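Local structure of conserved hypothetical protein (Agrobacterium tumefaciens, 2FEX) at residues A5-Q10 against D65-P70. The protein is of unknown function but belongs to the DJ-1/PfpI family, whose glutaminase-like fold commonly carries a reactive cysteine. Residues are numbered along the deposited sequence; the frame is centred on the assembly and turned at random.
Sequences AIALAQ and DALVIP
Ile6 and Val68 sit side by side on one face of the sheet, where CG1 of Ile6 packs 4.2 Å from CB of Val68. The other branch of Ile6, CG2, lies anti to its amide nitrogen and comes within 4.0 Å of CD of Pro70, the isoleucine side chain and the proline ring crossing at about a right angle. CD2 of Leu8 meets CG of the same ring, and helix 18-27 covers this face through Ala21 on Ile6 and Leu20 on Val68. On the opposite face, with CG of Leu67 anti to N (chi1 171°) and chi2 at 66°, CD1 comes over to the methyls of Ala5 and Ala7, 4.2 Å from CB of Ala5. CG1 of Ile69 closes on CB of Ala7, and the Ile69 side chain also touches Ala103 and Leu107 of helix 102-109. Between the faces three nearly straight backbone hydrogen bonds join the parallel strands: Ala5 N to Ala66 O (2.9 Å), Val68 N to Ala5 O (2.8 Å) and Ala7 N to Val68 O (2.9 Å). Pro70 has no N-H to continue the ladder; instead its CD abuts Ala7 O, and a water lies within hydrogen-bonding distance of both Ala7 O and Pro70 O where the two strands diverge. Strands 3-7 and 66-69 are neighbouring central strands of the parallel core of an alpha/beta sandwich, the fold of the DJ-1/PfpI family.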
ATOM      1  N   ALA A   5     -13.644   9.385   2.753  1.00 14.15           N
ATOM      2  CA  ALA A   5     -14.161   8.236   2.016  1.00 13.37           C
ATOM      3  C   ALA A   5     -13.113   7.826   0.983  1.00 12.66           C
ATOM      4  O   ALA A   5     -12.579   8.674   0.219  1.00 13.93           O
ATOM      5  CB  ALA A   5     -15.454   8.627   1.276  1.00 13.59           C
ATOM      6  N   ILE A   6     -12.862   6.529   0.926  1.00 11.95           N
ATOM      7  CA  ILE A   6     -11.916   5.993  -0.055  1.00 10.93           C
ATOM      8  C   ILE A   6     -12.732   5.087  -0.976  1.00 11.27           C
ATOM      9  O   ILE A   6     -13.336   4.084  -0.537  1.00 11.61           O
ATOM     10  CB  ILE A   6     -10.752   5.211   0.620  1.00 11.45           C
ATOM     11  CG1 ILE A   6      -9.957   6.267   1.460  1.00 11.05           C
ATOM     12  CG2 ILE A   6      -9.914   4.537  -0.505  1.00 12.88           C
ATOM     13  CD1 ILE A   6      -8.727   5.666   2.106  1.00 13.59           C
ATOM     14  N   ALA A   7     -12.796   5.482  -2.251  1.00 11.91           N
ATOM     15  CA  ALA A   7     -13.674   4.800  -3.205  1.00 11.32           C
ATOM     16  C   ALA A   7     -12.879   3.695  -3.906  1.00 12.16           C
ATOM     17  O   ALA A   7     -12.189   3.946  -4.915  1.00 11.98           O
ATOM     18  CB  ALA A   7     -14.227   5.830  -4.273  1.00 13.15           C
ATOM     19  N   LEU A   8     -12.989   2.487  -3.359  1.00 10.47           N
ATOM     20  CA  LEU A   8     -12.354   1.293  -3.949  1.00 10.07           C
ATOM     21  C   LEU A   8     -13.138   0.788  -5.142  1.00 11.23           C
ATOM     22  O   LEU A   8     -14.286   1.221  -5.425  1.00 13.24           O
ATOM     23  CB  LEU A   8     -12.327   0.158  -2.876  1.00 10.73           C
ATOM     24  CG  LEU A   8     -11.568   0.506  -1.567  1.00 10.07           C
ATOM     25  CD1 LEU A   8     -11.680  -0.681  -0.548  1.00 11.16           C
ATOM     26  CD2 LEU A   8     -10.043   0.947  -1.818  1.00 11.75           C
ATOM     27  N   ALA A   9     -12.521  -0.160  -5.834  1.00 10.93           N
ATOM     28  CA  ALA A   9     -13.172  -0.825  -6.971  1.00 12.29           C
ATOM     29  C   ALA A   9     -12.418  -2.085  -7.189  1.00 12.08           C
ATOM     30  O   ALA A   9     -11.280  -2.280  -6.664  1.00 12.14           O
ATOM     31  CB  ALA A   9     -13.091   0.085  -8.197  1.00 13.12           C
ATOM     32  N   GLN A  10     -13.005  -2.949  -8.003  1.00 12.36           N
ATOM     33  CA  GLN A  10     -12.308  -4.166  -8.422  0.50 12.42           C
ATOM     34  C   GLN A  10     -10.957  -3.778  -9.025  1.00 13.46           C
ATOM     35  O   GLN A  10     -10.876  -2.808  -9.809  1.00 13.56           O
ATOM     36  CB  GLN A  10     -13.162  -4.907  -9.451  0.50 13.39           C
ATOM     37  CG  GLN A  10     -14.409  -5.531  -8.824  0.50 12.92           C
ATOM     38  CD  GLN A  10     -14.129  -6.764  -7.942  0.50 15.00           C
ATOM     39  OE1 GLN A  10     -12.973  -7.152  -7.693  0.50 13.22           O
ATOM     40  NE2 GLN A  10     -15.221  -7.424  -7.523  0.50 16.70           N
ATOM     41  N   ASP A  65     -15.539  14.617   4.807  1.00 15.89           N
ATOM     42  CA  ASP A  65     -14.686  15.752   4.479  1.00 17.19           C
ATOM     43  C   ASP A  65     -13.930  15.654   3.125  1.00 17.14           C
ATOM     44  O   ASP A  65     -13.527  16.670   2.558  1.00 17.13           O
ATOM     45  CB  ASP A  65     -13.687  15.950   5.616  1.00 17.42           C
ATOM     46  CG  ASP A  65     -14.389  16.233   6.921  1.00 21.43           C
ATOM     47  OD1 ASP A  65     -14.855  17.387   7.077  1.00 26.33           O
ATOM     48  OD2 ASP A  65     -14.581  15.302   7.734  1.00 24.72           O
ATOM     49  N   ALA A  66     -13.701  14.428   2.650  1.00 15.36           N
ATOM     50  CA  ALA A  66     -12.866  14.234   1.451  1.00 14.87           C
ATOM     51  C   ALA A  66     -13.242  12.935   0.782  1.00 14.39           C
ATOM     52  O   ALA A  66     -13.619  11.970   1.460  1.00 15.07           O
ATOM     53  CB  ALA A  66     -11.376  14.239   1.848  1.00 15.19           C
ATOM     54  N   LEU A  67     -13.155  12.935  -0.539  1.00 12.98           N
ATOM     55  CA  LEU A  67     -13.377  11.736  -1.363  1.00 13.37           C
ATOM     56  C   LEU A  67     -12.066  11.430  -2.069  1.00 13.38           C
ATOM     57  O   LEU A  67     -11.519  12.248  -2.832  1.00 13.20           O
ATOM     58  CB  LEU A  67     -14.439  12.042  -2.404  1.00 14.26           C
ATOM     59  CG  LEU A  67     -14.636  10.987  -3.476  1.00 14.94           C
ATOM     60  CD1 LEU A  67     -15.215   9.708  -2.777  1.00 16.79           C
ATOM     61  CD2 LEU A  67     -15.601  11.505  -4.574  1.00 15.08           C
ATOM     62  N   VAL A  68     -11.532  10.244  -1.806  1.00 12.47           N
ATOM     63  CA  VAL A  68     -10.194   9.858  -2.321  1.00 11.71           C
ATOM     64  C   VAL A  68     -10.386   8.641  -3.193  1.00 10.88           C
ATOM     65  O   VAL A  68     -10.979   7.648  -2.745  1.00 13.65           O
ATOM     66  CB  VAL A  68      -9.229   9.520  -1.167  1.00 13.31           C
ATOM     67  CG1 VAL A  68      -7.905   8.971  -1.710  1.00 13.96           C
ATOM     68  CG2 VAL A  68      -8.990  10.783  -0.316  1.00 14.04           C
ATOM     69  N   ILE A  69      -9.941   8.749  -4.443  1.00 10.20           N
ATOM     70  CA  ILE A  69     -10.191   7.689  -5.440  1.00 10.78           C
ATOM     71  C   ILE A  69      -8.850   7.079  -5.899  1.00 12.22           C
ATOM     72  O   ILE A  69      -8.107   7.715  -6.656  1.00 12.22           O
ATOM     73  CB  ILE A  69     -11.028   8.218  -6.629  1.00 11.12           C
ATOM     74  CG1 ILE A  69     -12.230   9.022  -6.142  1.00 13.79           C
ATOM     75  CG2 ILE A  69     -11.414   7.045  -7.524  1.00 12.36           C
ATOM     76  CD1 ILE A  69     -12.974   9.676  -7.324  1.00 14.87           C
ATOM     77  N   PRO A  70      -8.509   5.849  -5.431  1.00 12.20           N
ATOM     78  CA  PRO A  70      -7.280   5.214  -5.936  1.00 11.62           C
ATOM     79  C   PRO A  70      -7.466   4.735  -7.393  1.00 10.58           C
ATOM     80  O   PRO A  70      -8.618   4.469  -7.864  1.00 11.71           O
ATOM     81  CB  PRO A  70      -7.088   3.944  -5.052  1.00 12.70           C
ATOM     82  CG  PRO A  70      -8.570   3.639  -4.577  1.00 11.54           C
ATOM     83  CD  PRO A  70      -9.219   5.049  -4.412  1.00 13.37           C
TER
HETATM   84  O   HOH W   1     -11.205   3.504  -7.378  1.00 11.71           O